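Local coordinates for protein putative phosphosugar isomerases (Salmonella typhimurium LT2, PDB 3FKJ) that probably binds phosphorylated sugars through its SIS domains and may isomerise them, at residues 36-41 with 90-95; 40-45 with 84-89; 44-49 with 72-77; 217-222 with 245-250; 237-242 with 336-341. One frame throughout, in Å; residues are numbered along the deposited sequence.

Interaction 1 (36-41 with 90-95); sequences GKQNIE and NSVVIL
The amide groups of Asn39 and Asn90 lie side by side and point the same way, their planes 25° apart, while the Glu41 carboxylate is turned 33° from the Asn90 amide. The contact lies where the chain enters the parallel sheet of the SIS domain: loop 36-41 leads from helix 22-35 into strand 42-47, and 90-95 opens the neighbouring strand 91-97. Asn90 has the largest share of the contact. Its OD1 takes the backbone N of Asn39 at 3.0 Å, the donor standing above the plane of the side-chain carbonyl, and its backbone O receives the N of Glu41 at 2.8 Å. The Asn39 amide is tied in turn to Glu41, ND2 donating to OE2, which closes a small polar cluster on the exposed side. On the inner side Ile40 meets Val92, CG1 to CG2 at 3.7 Å; the same methyl of Val92 also touches Gln38 NE2, and its strand neighbour Ser91 turns its hydroxyl back to Gly88. Gln38 lays its extended chain along the start of the strand. Its amide nitrogen NE2 serves two backbone carbonyls, Asn39 O at 2.8 Å and Ser91 O at 3.1 Å. The second bond is straight at the hydrogen, 177°, and lies in the Gln38 amide plane, yet NE2 stands above the plane of the Ser91 carbonyl.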
# COMPACT_ATOMS: atom_id res chain seq x y z
N GLY A 36 11.38 26.92 -11.29
CA GLY A 36 12.12 28.19 -11.32
C GLY A 36 12.77 28.53 -9.98
O GLY A 36 13.67 29.37 -9.93
N LYS A 37 12.34 27.84 -8.92
CA LYS A 37 12.75 28.14 -7.55
C LYS A 37 13.48 26.99 -6.82
O LYS A 37 14.10 27.23 -5.78
CB LYS A 37 11.50 28.51 -6.75
CG LYS A 37 10.80 29.74 -7.25
CD LYS A 37 9.46 29.90 -6.60
CE LYS A 37 8.87 31.28 -6.85
NZ LYS A 37 7.54 31.41 -6.13
N GLN A 38 13.40 25.76 -7.34
CA GLN A 38 14.11 24.63 -6.75
C GLN A 38 14.21 23.50 -7.76
O GLN A 38 13.66 23.57 -8.85
CB GLN A 38 13.36 24.12 -5.52
CG GLN A 38 11.95 23.65 -5.84
CD GLN A 38 11.26 22.97 -4.67
OE1 GLN A 38 10.84 23.62 -3.70
NE2 GLN A 38 11.13 21.66 -4.76
N ASN A 39 14.88 22.43 -7.37
CA ASN A 39 14.79 21.16 -8.09
C ASN A 39 13.58 20.39 -7.62
O ASN A 39 13.11 20.62 -6.51
CB ASN A 39 16.03 20.30 -7.83
CG ASN A 39 17.31 21.02 -8.11
OD1 ASN A 39 17.38 21.87 -9.00
ND2 ASN A 39 18.35 20.69 -7.34
N ILE A 40 13.08 19.50 -8.47
CA ILE A 40 12.12 18.50 -8.04
C ILE A 40 12.80 17.16 -8.06
O ILE A 40 12.80 16.47 -9.08
CB ILE A 40 10.80 18.46 -8.86
CG1 ILE A 40 10.10 19.84 -8.85
CG2 ILE A 40 9.83 17.40 -8.25
CD1 ILE A 40 8.85 19.93 -9.74
N GLU A 41 13.36 16.78 -6.92
CA GLU A 41 14.08 15.50 -6.79
C GLU A 41 13.22 14.39 -6.19
O GLU A 41 13.48 13.21 -6.43
CB GLU A 41 15.33 15.71 -5.94
CG GLU A 41 16.42 16.48 -6.65
CD GLU A 41 17.47 17.01 -5.70
OE1 GLU A 41 17.79 16.35 -4.70
OE2 GLU A 41 17.95 18.12 -5.94
N ASN A 90 14.33 20.44 -2.04
CA ASN A 90 14.05 19.96 -3.40
C ASN A 90 12.99 18.85 -3.49
O ASN A 90 12.97 18.04 -4.42
CB ASN A 90 15.37 19.52 -4.04
CG ASN A 90 16.35 20.68 -4.18
OD1 ASN A 90 16.01 21.76 -4.70
ND2 ASN A 90 17.56 20.47 -3.70
N SER A 91 12.12 18.83 -2.49
CA SER A 91 10.94 17.97 -2.46
C SER A 91 9.69 18.78 -2.80
O SER A 91 9.64 19.97 -2.56
CB SER A 91 10.72 17.36 -1.06
OG SER A 91 11.85 16.64 -0.59
N VAL A 92 8.71 18.09 -3.36
CA VAL A 92 7.36 18.60 -3.57
C VAL A 92 6.40 17.67 -2.85
O VAL A 92 6.49 16.43 -2.95
CB VAL A 92 7.01 18.71 -5.07
CG1 VAL A 92 5.54 19.07 -5.25
CG2 VAL A 92 7.97 19.72 -5.78
N VAL A 93 5.54 18.25 -2.04
CA VAL A 93 4.55 17.48 -1.28
C VAL A 93 3.18 17.91 -1.78
O VAL A 93 2.83 19.09 -1.78
CB VAL A 93 4.70 17.64 0.25
CG1 VAL A 93 3.62 16.80 1.00
CG2 VAL A 93 6.13 17.27 0.70
N ILE A 94 2.42 16.93 -2.27
CA ILE A 94 1.14 17.19 -2.88
C ILE A 94 0.09 16.58 -1.97
O ILE A 94 0.08 15.37 -1.74
CB ILE A 94 1.04 16.62 -4.31
CG1 ILE A 94 2.24 17.08 -5.13
CG2 ILE A 94 -0.34 16.99 -4.96
CD1 ILE A 94 2.33 16.44 -6.53
N LEU A 95 -0.77 17.46 -1.44
CA LEU A 95 -1.78 17.09 -0.46
C LEU A 95 -3.20 17.32 -1.01
O LEU A 95 -3.41 18.17 -1.85
CB LEU A 95 -1.52 17.85 0.84
CG LEU A 95 -0.05 17.82 1.33
CD1 LEU A 95 0.64 19.17 1.15
CD2 LEU A 95 -0.03 17.39 2.80

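Interaction 2 (40-45 with 84-89); sequences IERVWF and PKALGK
Trp44 reaches from strand 42-47 to the loop 84-89, and its indole is touched along the six-membered ring. The side chain leaves CB with chi1 at -79°, CG lying beside the backbone N, which carries the ring toward the type I turn formed by Pro84 to Leu87. On the flank of the ring nearer CE3, Leu87 CD1 lies 3.6 Å from CE3 and 3.5 Å from CZ3 of Trp44. At the far corner Trp44 CH2 meets the turn backbone, 3.6 Å from Leu87 N, and the methyl of Ala86 sits in plane at the ring edge. Along the other flank Trp44 CZ2 comes within 3.8 Å of Pro84 CG, which also lies near NE1. The turn is closed by Leu87 N bonding to Pro84 O. Ala86 has a second partner: its CB lies over the centre of one face of the Arg42 guanidinium, 3.5 Å from CZ, while NH1 of that arginine bonds to Leu69 O of the second subunit. The contact packs the loop between helix 76-81 and strand 91-97 against strand 42-47, with Phe79 of that helix meeting the indole and the second subunit packing on Pro84 and Ala86.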
# COMPACT_ATOMS: atom_id res chain seq x y z
N ILE A 40 13.08 19.50 -8.47
CA ILE A 40 12.12 18.50 -8.04
C ILE A 40 12.80 17.16 -8.06
O ILE A 40 12.80 16.47 -9.08
CB ILE A 40 10.80 18.46 -8.86
CG1 ILE A 40 10.10 19.84 -8.85
CG2 ILE A 40 9.83 17.40 -8.25
CD1 ILE A 40 8.85 19.93 -9.74
N GLU A 41 13.36 16.78 -6.92
CA GLU A 41 14.08 15.50 -6.79
C GLU A 41 13.22 14.39 -6.19
O GLU A 41 13.48 13.21 -6.43
CB GLU A 41 15.33 15.71 -5.94
CG GLU A 41 16.42 16.48 -6.65
CD GLU A 41 17.47 17.01 -5.70
OE1 GLU A 41 17.79 16.35 -4.70
OE2 GLU A 41 17.95 18.12 -5.94
N ARG A 42 12.24 14.78 -5.37
CA ARG A 42 11.35 13.86 -4.68
C ARG A 42 9.96 14.46 -4.66
O ARG A 42 9.81 15.68 -4.52
CB ARG A 42 11.80 13.62 -3.25
CG ARG A 42 13.25 13.23 -3.11
CD ARG A 42 13.54 12.80 -1.69
NE ARG A 42 12.94 11.49 -1.39
CZ ARG A 42 13.60 10.32 -1.34
NH1 ARG A 42 14.91 10.26 -1.57
NH2 ARG A 42 12.93 9.20 -1.05
N VAL A 43 8.96 13.60 -4.84
CA VAL A 43 7.56 13.94 -4.64
C VAL A 43 7.00 13.04 -3.53
O VAL A 43 7.35 11.84 -3.45
CB VAL A 43 6.75 13.71 -5.96
CG1 VAL A 43 5.31 14.14 -5.80
CG2 VAL A 43 7.40 14.47 -7.09
N TRP A 44 6.16 13.63 -2.67
CA TRP A 44 5.25 12.87 -1.83
C TRP A 44 3.83 13.23 -2.15
O TRP A 44 3.46 14.41 -2.24
CB TRP A 44 5.47 13.12 -0.34
CG TRP A 44 6.62 12.38 0.24
CD1 TRP A 44 6.58 11.14 0.83
CD2 TRP A 44 7.96 12.80 0.26
NE1 TRP A 44 7.83 10.78 1.22
CE2 TRP A 44 8.70 11.79 0.93
CE3 TRP A 44 8.63 13.93 -0.21
CZ2 TRP A 44 10.09 11.88 1.14
CZ3 TRP A 44 10.01 14.04 0.03
CH2 TRP A 44 10.72 13.00 0.68
N PHE A 45 3.04 12.19 -2.32
CA PHE A 45 1.58 12.26 -2.26
C PHE A 45 1.11 11.97 -0.84
O PHE A 45 1.36 10.89 -0.30
CB PHE A 45 1.00 11.26 -3.21
CG PHE A 45 1.34 11.53 -4.62
CD1 PHE A 45 0.74 12.60 -5.29
CD2 PHE A 45 2.28 10.75 -5.29
CE1 PHE A 45 1.05 12.85 -6.62
CE2 PHE A 45 2.62 11.00 -6.61
CZ PHE A 45 1.99 12.07 -7.28
N PRO A 84 10.02 11.56 7.03
CA PRO A 84 11.22 11.10 6.34
C PRO A 84 12.32 12.14 6.36
O PRO A 84 12.07 13.31 6.09
CB PRO A 84 10.74 10.88 4.88
CG PRO A 84 9.41 11.36 4.80
CD PRO A 84 8.84 11.54 6.15
N LYS A 85 13.53 11.73 6.67
CA LYS A 85 14.66 12.64 6.63
C LYS A 85 14.93 13.10 5.22
O LYS A 85 15.56 14.12 5.04
CB LYS A 85 15.90 12.01 7.25
CG LYS A 85 15.79 11.90 8.75
CD LYS A 85 17.05 11.34 9.36
CE LYS A 85 16.91 11.30 10.88
NZ LYS A 85 18.08 10.69 11.57
N ALA A 86 14.44 12.38 4.22
CA ALA A 86 14.62 12.79 2.82
C ALA A 86 13.81 14.01 2.44
O ALA A 86 14.07 14.59 1.38
CB ALA A 86 14.29 11.65 1.87
N LEU A 87 12.82 14.40 3.24
CA LEU A 87 12.02 15.59 2.92
C LEU A 87 12.83 16.90 3.09
O LEU A 87 13.44 17.13 4.14
CB LEU A 87 10.75 15.63 3.78
CG LEU A 87 9.75 16.76 3.51
CD1 LEU A 87 8.99 16.55 2.19
CD2 LEU A 87 8.79 16.87 4.69
N GLY A 88 12.82 17.75 2.08
CA GLY A 88 13.52 19.02 2.17
C GLY A 88 13.33 19.95 0.98
O GLY A 88 12.32 19.88 0.28
N LYS A 89 14.34 20.80 0.77
CA LYS A 89 14.31 21.93 -0.15
C LYS A 89 13.87 21.59 -1.54
O LYS A 89 13.15 22.37 -2.16
CB LYS A 89 15.70 22.52 -0.29
CG LYS A 89 16.02 23.70 0.61
CD LYS A 89 17.54 24.01 0.57
CE LYS A 89 18.17 23.80 -0.83
NZ LYS A 89 19.50 24.46 -0.99

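Interaction 3 (44-49 with 72-77); sequences WFVGCG and GYITSN
Phe45 and Ile74 form the tight part of this contact, where strands 44-47 and 72-75 run parallel with their axes 4.4 Å apart. Phe45 N donates to Gly72 O at 2.9 Å, and Ile74 N returns a bond of equal length to Phe45 O. On one side of the sheet Val46 and Ile74 lie side by side, CG2 to CG2 at 3.6 Å. Next to them CD1 of Trp44 comes obliquely to Gly72, 3.6 Å from its CA, where Gly72 has no side chain. The opposite side holds Phe45 and Tyr73, which touch more lightly, CB to CD1 at 4.1 Å. These are neighbouring strands of the five-stranded parallel SIS sheet, joined by a crossover through helices 50-53 and 56-65, with 70-75 at one edge of the sheet within this chain. Toward the C-terminal ends the pairing loosens. The bonds from Gly47 N to Ile74 O and from Ser76 N to Gly47 O are both weak, and segment 72-77 turns into helix 76-81. There Ser76 OG lies 3.1 Å from Gly47 CA and 3.6 Å from Cys48 SG, while this hydroxyl bonds with Thr105. At this end the second subunit comes in, Glu249 of that chain bonding to both Thr75 OG1 and Gly49 N.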
# COMPACT_ATOMS: atom_id res chain seq x y z
N TRP A 44 6.16 13.63 -2.67
CA TRP A 44 5.25 12.87 -1.83
C TRP A 44 3.83 13.23 -2.15
O TRP A 44 3.46 14.41 -2.24
CB TRP A 44 5.47 13.12 -0.34
CG TRP A 44 6.62 12.38 0.24
CD1 TRP A 44 6.58 11.14 0.83
CD2 TRP A 44 7.96 12.80 0.26
NE1 TRP A 44 7.83 10.78 1.22
CE2 TRP A 44 8.70 11.79 0.93
CE3 TRP A 44 8.63 13.93 -0.21
CZ2 TRP A 44 10.09 11.88 1.14
CZ3 TRP A 44 10.01 14.04 0.03
CH2 TRP A 44 10.72 13.00 0.68
N PHE A 45 3.04 12.19 -2.32
CA PHE A 45 1.58 12.26 -2.26
C PHE A 45 1.11 11.97 -0.84
O PHE A 45 1.36 10.89 -0.30
CB PHE A 45 1.00 11.26 -3.21
CG PHE A 45 1.34 11.53 -4.62
CD1 PHE A 45 0.74 12.60 -5.29
CD2 PHE A 45 2.28 10.75 -5.29
CE1 PHE A 45 1.05 12.85 -6.62
CE2 PHE A 45 2.62 11.00 -6.61
CZ PHE A 45 1.99 12.07 -7.28
N VAL A 46 0.42 12.94 -0.24
CA VAL A 46 0.04 12.85 1.13
C VAL A 46 -1.45 13.19 1.34
O VAL A 46 -1.95 14.20 0.89
CB VAL A 46 0.99 13.69 2.04
CG1 VAL A 46 0.74 13.39 3.55
CG2 VAL A 46 2.48 13.40 1.69
N GLY A 47 -2.14 12.31 2.03
CA GLY A 47 -3.52 12.52 2.35
C GLY A 47 -4.08 11.36 3.12
O GLY A 47 -3.34 10.44 3.49
N CYS A 48 -5.39 11.41 3.36
CA CYS A 48 -6.12 10.37 4.12
C CYS A 48 -7.26 9.79 3.31
O CYS A 48 -7.99 10.53 2.68
CB CYS A 48 -6.70 10.95 5.41
SG CYS A 48 -5.48 11.62 6.55
N GLY A 49 -7.40 8.47 3.38
CA GLY A 49 -8.49 7.74 2.76
C GLY A 49 -8.57 7.99 1.28
O GLY A 49 -7.61 7.74 0.54
N GLY A 72 6.95 9.15 -3.08
CA GLY A 72 6.35 8.71 -1.84
C GLY A 72 4.85 8.83 -1.86
O GLY A 72 4.30 9.61 -2.65
N TYR A 73 4.20 8.07 -0.99
CA TYR A 73 2.74 7.94 -0.96
C TYR A 73 2.32 7.53 0.42
O TYR A 73 2.54 6.39 0.84
CB TYR A 73 2.35 6.92 -2.01
CG TYR A 73 0.89 6.54 -2.12
CD1 TYR A 73 0.04 7.23 -2.99
CD2 TYR A 73 0.40 5.43 -1.47
CE1 TYR A 73 -1.27 6.85 -3.15
CE2 TYR A 73 -0.92 5.06 -1.61
CZ TYR A 73 -1.74 5.76 -2.47
OH TYR A 73 -3.02 5.38 -2.62
N ILE A 74 1.81 8.47 1.19
CA ILE A 74 1.76 8.27 2.64
C ILE A 74 0.54 8.93 3.29
O ILE A 74 0.13 10.02 2.93
CB ILE A 74 3.10 8.74 3.30
CG1 ILE A 74 3.13 8.46 4.81
CG2 ILE A 74 3.30 10.20 3.05
CD1 ILE A 74 3.23 6.99 5.16
N THR A 75 -0.04 8.23 4.26
CA THR A 75 -1.15 8.74 5.04
C THR A 75 -0.63 9.88 5.94
O THR A 75 0.45 9.78 6.55
CB THR A 75 -1.90 7.62 5.78
OG1 THR A 75 -3.17 8.10 6.24
CG2 THR A 75 -1.06 6.99 6.96
N SER A 76 -1.41 10.96 6.00
CA SER A 76 -0.97 12.24 6.51
C SER A 76 -0.37 12.19 7.90
O SER A 76 0.69 12.76 8.13
CB SER A 76 -2.12 13.25 6.49
OG SER A 76 -2.66 13.46 5.19
N ASN A 77 -1.06 11.53 8.82
CA ASN A 77 -0.64 11.53 10.18
C ASN A 77 0.61 10.72 10.42
O ASN A 77 1.36 11.01 11.36
CB ASN A 77 -1.78 11.15 11.14
CG ASN A 77 -1.69 11.94 12.44
OD1 ASN A 77 -1.05 12.99 12.46
ND2 ASN A 77 -2.33 11.46 13.50

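Interaction 4 (217-222 with 245-250); sequences MGSGPS and IHSGEY
Gly218 O accepts the backbone N of Ser247 at 2.9 Å, where strands 213-218 and 241-246 run parallel at their C-terminal side. Met217, a selenomethionine with two conformers, starts anti to its own N (chi1 -172°) in the conformer described and bends at its last torsion. There Met217 CE lies over the face of the Tyr250 ring, 3.4 Å from Tyr250 CD1. This Met-aromatic contact, tentative because of the second conformer, also puts Met217 SE above that face, at a greater distance. Nearer the backbone, Met217 CG packs 3.4 Å from Ser247 OG. Beyond the strands, one face of the His246 imidazole is covered by Gly218 O and by Ser219 CA, the latter a CH-pi contact 4.0 Å from the His246 ring centroid. The hydroxyls of Ser219 and Ser247 converge on Asp277, linking the two strand ends through a shared partner. A water lies between Gly220 O and, weakly bound, His246 NE2. The imidazole is gripped at both nitrogens: ND1 of His246 accepts Gly248 N at 3.0 Å close to the ring plane, and NE2 bonds to Glu78 of the second subunit, which Gly220 N also meets, so the orientation of the ring is fixed across the subunit interface.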
# COMPACT_ATOMS: atom_id res chain seq x y z
N MSE A 217 -10.46 -6.10 -5.90
CA MSE A 217 -9.23 -6.54 -6.54
C MSE A 217 -8.92 -5.73 -7.80
O MSE A 217 -9.82 -5.23 -8.49
CB MSE A 217 -9.33 -8.06 -6.86
CG MSE A 217 -8.05 -8.71 -7.36
SE MSE A 217 -8.23 -10.66 -7.66
CE MSE A 217 -9.03 -11.12 -6.02
N GLY A 218 -7.63 -5.61 -8.07
CA GLY A 218 -7.10 -4.87 -9.16
C GLY A 218 -5.59 -4.94 -9.10
O GLY A 218 -5.01 -5.44 -8.13
N SER A 219 -4.97 -4.44 -10.15
CA SER A 219 -3.52 -4.40 -10.24
C SER A 219 -3.11 -3.17 -10.98
O SER A 219 -3.94 -2.50 -11.57
CB SER A 219 -2.99 -5.63 -10.99
OG SER A 219 -3.42 -5.63 -12.34
N GLY A 220 -1.81 -2.91 -11.02
CA GLY A 220 -1.29 -1.78 -11.80
C GLY A 220 -2.03 -0.48 -11.60
O GLY A 220 -2.15 -0.02 -10.46
N PRO A 221 -2.55 0.12 -12.69
CA PRO A 221 -3.12 1.46 -12.57
C PRO A 221 -4.46 1.47 -11.82
O PRO A 221 -4.91 2.53 -11.39
CB PRO A 221 -3.35 1.86 -14.04
CG PRO A 221 -3.66 0.59 -14.69
CD PRO A 221 -2.71 -0.39 -14.07
N SER A 222 -5.12 0.31 -11.75
CA SER A 222 -6.43 0.19 -11.12
C SER A 222 -6.43 -0.16 -9.61
O SER A 222 -7.50 -0.25 -9.00
CB SER A 222 -7.26 -0.87 -11.84
OG SER A 222 -7.43 -0.62 -13.21
N ILE A 245 -7.27 -6.64 -2.27
CA ILE A 245 -6.26 -7.62 -2.60
C ILE A 245 -5.71 -7.25 -3.98
O ILE A 245 -6.47 -7.16 -4.97
CB ILE A 245 -6.83 -9.05 -2.72
CG1 ILE A 245 -7.62 -9.43 -1.48
CG2 ILE A 245 -5.70 -10.08 -3.01
CD1 ILE A 245 -8.41 -10.70 -1.66
N HIS A 246 -4.40 -7.04 -4.06
CA HIS A 246 -3.75 -6.88 -5.33
C HIS A 246 -3.84 -8.23 -6.09
O HIS A 246 -3.61 -9.33 -5.50
CB HIS A 246 -2.31 -6.40 -5.13
CG HIS A 246 -1.63 -6.00 -6.39
ND1 HIS A 246 -1.25 -6.91 -7.36
CD2 HIS A 246 -1.26 -4.78 -6.86
CE1 HIS A 246 -0.69 -6.26 -8.36
NE2 HIS A 246 -0.69 -4.97 -8.09
N SER A 247 -4.21 -8.16 -7.38
CA SER A 247 -4.39 -9.34 -8.20
C SER A 247 -3.19 -10.30 -8.12
O SER A 247 -3.37 -11.54 -8.12
CB SER A 247 -4.60 -8.95 -9.64
OG SER A 247 -5.76 -8.21 -9.83
N GLY A 248 -1.98 -9.72 -8.08
CA GLY A 248 -0.73 -10.44 -8.01
C GLY A 248 -0.59 -11.13 -6.66
O GLY A 248 -0.24 -12.32 -6.59
N GLU A 249 -0.93 -10.39 -5.60
CA GLU A 249 -0.93 -10.87 -4.20
C GLU A 249 -1.96 -11.96 -3.86
O GLU A 249 -1.73 -12.78 -2.97
CB GLU A 249 -1.12 -9.67 -3.26
CG GLU A 249 0.12 -8.77 -3.15
CD GLU A 249 1.24 -9.43 -2.33
OE1 GLU A 249 1.05 -9.55 -1.10
OE2 GLU A 249 2.31 -9.82 -2.89
N TYR A 250 -3.08 -11.97 -4.58
CA TYR A 250 -4.15 -12.95 -4.36
C TYR A 250 -3.66 -14.40 -4.19
O TYR A 250 -4.11 -15.13 -3.29
CB TYR A 250 -5.06 -12.90 -5.57
CG TYR A 250 -6.29 -13.82 -5.54
CD1 TYR A 250 -7.28 -13.67 -4.57
CD2 TYR A 250 -6.46 -14.79 -6.50
CE1 TYR A 250 -8.40 -14.48 -4.57
CE2 TYR A 250 -7.59 -15.63 -6.51
CZ TYR A 250 -8.56 -15.46 -5.54
OH TYR A 250 -9.69 -16.26 -5.53
O HOH W 1 -0.31 -1.53 -8.39

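Interaction 5 (237-242 with 336-341); sequences MQWINS and LTTRRY
Arg340 lays its guanidinium flat on the indole of Trp239, the centres 4.1 Å apart and the planes 23° from parallel. This is a cation-pi stack: Arg340 CZ sits over the five-membered ring, NE lies 3.7 Å from Trp239 CE2, and CD covers the six-membered part off-centre. Thr338 CG2 comes obliquely to the six-membered ring, 3.5 Å from CZ2 of Trp239. Beside this cluster the extended chain of Met237, a selenomethionine, puts Met237 SE 3.3 Å from Leu336 O. Its CG lies over one face of the Arg339 guanidinium. Leu336 CD2 fits against Met237 CB and Gln238 NE2. The contact joins the C-terminal end of helix 223-238, within the beta-alpha-beta unit that continues into strand 241-246, to the loop following helix 313-331. Trp239 is the first residue past the helix and has positive phi; its side chain points toward the loop. NH1 of Arg339 bonds to Leu336 O at 2.6 Å, in the carbonyl plane on a lone pair, and to Thr338 O, while NH2 forms a salt bridge with Glu236. Farther out, Glu259 of the second subunit holds Arg340 through NH1, and Glu256 of that chain receives the backbone N of both Arg340 and Tyr341.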
# COMPACT_ATOMS: atom_id res chain seq x y z
N MSE A 237 -19.36 3.69 3.40
CA MSE A 237 -20.63 4.24 2.89
C MSE A 237 -21.70 3.18 2.74
O MSE A 237 -22.83 3.49 2.34
CB MSE A 237 -20.40 4.94 1.57
CG MSE A 237 -19.38 6.10 1.65
SE MSE A 237 -19.63 7.50 0.26
CE MSE A 237 -17.84 8.08 0.13
N GLN A 238 -21.35 1.94 3.09
CA GLN A 238 -22.29 0.83 3.05
C GLN A 238 -22.25 -0.06 4.25
O GLN A 238 -23.11 -0.91 4.38
CB GLN A 238 -22.09 -0.03 1.78
CG GLN A 238 -22.49 0.62 0.49
CD GLN A 238 -23.97 0.91 0.42
OE1 GLN A 238 -24.76 0.02 0.20
NE2 GLN A 238 -24.34 2.16 0.57
N TRP A 239 -21.27 0.10 5.13
CA TRP A 239 -21.03 -0.82 6.24
C TRP A 239 -20.96 -2.30 5.82
O TRP A 239 -21.53 -3.14 6.47
CB TRP A 239 -22.02 -0.64 7.40
CG TRP A 239 -22.16 0.75 7.89
CD1 TRP A 239 -21.20 1.74 7.89
CD2 TRP A 239 -23.32 1.31 8.54
NE1 TRP A 239 -21.71 2.89 8.45
CE2 TRP A 239 -23.00 2.66 8.85
CE3 TRP A 239 -24.59 0.81 8.89
CZ2 TRP A 239 -23.93 3.52 9.47
CZ3 TRP A 239 -25.50 1.68 9.50
CH2 TRP A 239 -25.16 3.01 9.78
N ILE A 240 -20.20 -2.59 4.75
CA ILE A 240 -19.96 -3.97 4.26
C ILE A 240 -18.48 -4.27 4.49
O ILE A 240 -17.61 -3.49 4.11
CB ILE A 240 -20.27 -4.08 2.73
CG1 ILE A 240 -21.77 -3.95 2.47
CG2 ILE A 240 -19.72 -5.40 2.14
CD1 ILE A 240 -22.13 -3.46 1.02
N ASN A 241 -18.20 -5.41 5.13
CA ASN A 241 -16.86 -5.77 5.44
C ASN A 241 -16.11 -5.95 4.13
O ASN A 241 -16.66 -6.50 3.16
CB ASN A 241 -16.82 -7.08 6.22
CG ASN A 241 -17.52 -7.02 7.54
OD1 ASN A 241 -17.04 -6.40 8.48
ND2 ASN A 241 -18.67 -7.71 7.63
N SER A 242 -14.88 -5.47 4.09
CA SER A 242 -14.14 -5.48 2.85
C SER A 242 -12.64 -5.40 3.07
O SER A 242 -12.16 -4.81 4.07
CB SER A 242 -14.61 -4.32 1.93
OG SER A 242 -14.05 -4.38 0.64
N LEU A 336 -25.54 6.58 0.29
CA LEU A 336 -24.08 6.67 0.32
C LEU A 336 -23.62 7.71 1.37
O LEU A 336 -22.53 7.62 1.91
CB LEU A 336 -23.55 6.95 -1.08
CG LEU A 336 -23.59 5.76 -2.04
CD1 LEU A 336 -23.34 6.20 -3.48
CD2 LEU A 336 -22.59 4.64 -1.60
N THR A 337 -24.52 8.63 1.71
CA THR A 337 -24.25 9.67 2.68
C THR A 337 -24.48 9.21 4.14
O THR A 337 -24.24 9.97 5.05
CB THR A 337 -25.14 10.92 2.36
OG1 THR A 337 -26.49 10.51 2.27
CG2 THR A 337 -24.76 11.59 0.98
N THR A 338 -24.93 7.98 4.36
CA THR A 338 -25.06 7.43 5.72
C THR A 338 -23.73 7.39 6.47
O THR A 338 -22.77 6.73 6.01
CB THR A 338 -25.55 5.94 5.69
OG1 THR A 338 -26.76 5.82 4.93
CG2 THR A 338 -25.77 5.38 7.12
N ARG A 339 -23.69 8.01 7.65
CA ARG A 339 -22.58 7.84 8.62
C ARG A 339 -23.08 7.65 10.06
O ARG A 339 -24.05 8.27 10.47
CB ARG A 339 -21.63 9.03 8.62
CG ARG A 339 -21.05 9.40 7.29
CD ARG A 339 -20.07 8.37 6.75
NE ARG A 339 -19.47 8.87 5.51
CZ ARG A 339 -20.06 8.87 4.31
NH1 ARG A 339 -21.25 8.33 4.10
NH2 ARG A 339 -19.42 9.39 3.28
N ARG A 340 -22.42 6.80 10.84
CA ARG A 340 -22.66 6.82 12.28
C ARG A 340 -21.55 7.53 13.06
O ARG A 340 -21.73 7.89 14.23
CB ARG A 340 -22.96 5.42 12.83
CG ARG A 340 -21.88 4.40 12.63
CD ARG A 340 -22.38 3.02 12.92
NE ARG A 340 -21.64 2.01 12.18
CZ ARG A 340 -21.92 0.70 12.24
NH1 ARG A 340 -22.90 0.25 13.02
NH2 ARG A 340 -21.25 -0.16 11.50
N TYR A 341 -20.41 7.77 12.42
CA TYR A 341 -19.32 8.44 13.13
C TYR A 341 -18.85 9.71 12.46
O TYR A 341 -18.74 10.74 13.11
CB TYR A 341 -18.15 7.50 13.29
CG TYR A 341 -18.50 6.22 13.99
CD1 TYR A 341 -19.15 6.24 15.23
CD2 TYR A 341 -18.22 5.00 13.40
CE1 TYR A 341 -19.48 5.06 15.87
CE2 TYR A 341 -18.56 3.80 14.04
CZ TYR A 341 -19.18 3.85 15.28
OH TYR A 341 -19.50 2.68 15.90

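Interactions 1, 2 and 3 cluster in the five-stranded parallel sheet of the SIS domain, with strand 42-47 and the loop leading into it taking part in all three; centres of 1 and 2 lie about 7 Å apart, those of 2 and 3 about 13 Å. Along the chain, interaction 3 is nested inside the loop closed by interaction 1. Interactions 4 and 5 follow later, their segments alternating, and share strand 241-246 of the second, four-stranded parallel sheet, though their centres are about 23 Å apart. Interactions 2 to 5 touch the second subunit, and bonds from Glu249 link 3 with 4 across the dimer, consistent with subunits that meet at the strand ends of both sheets.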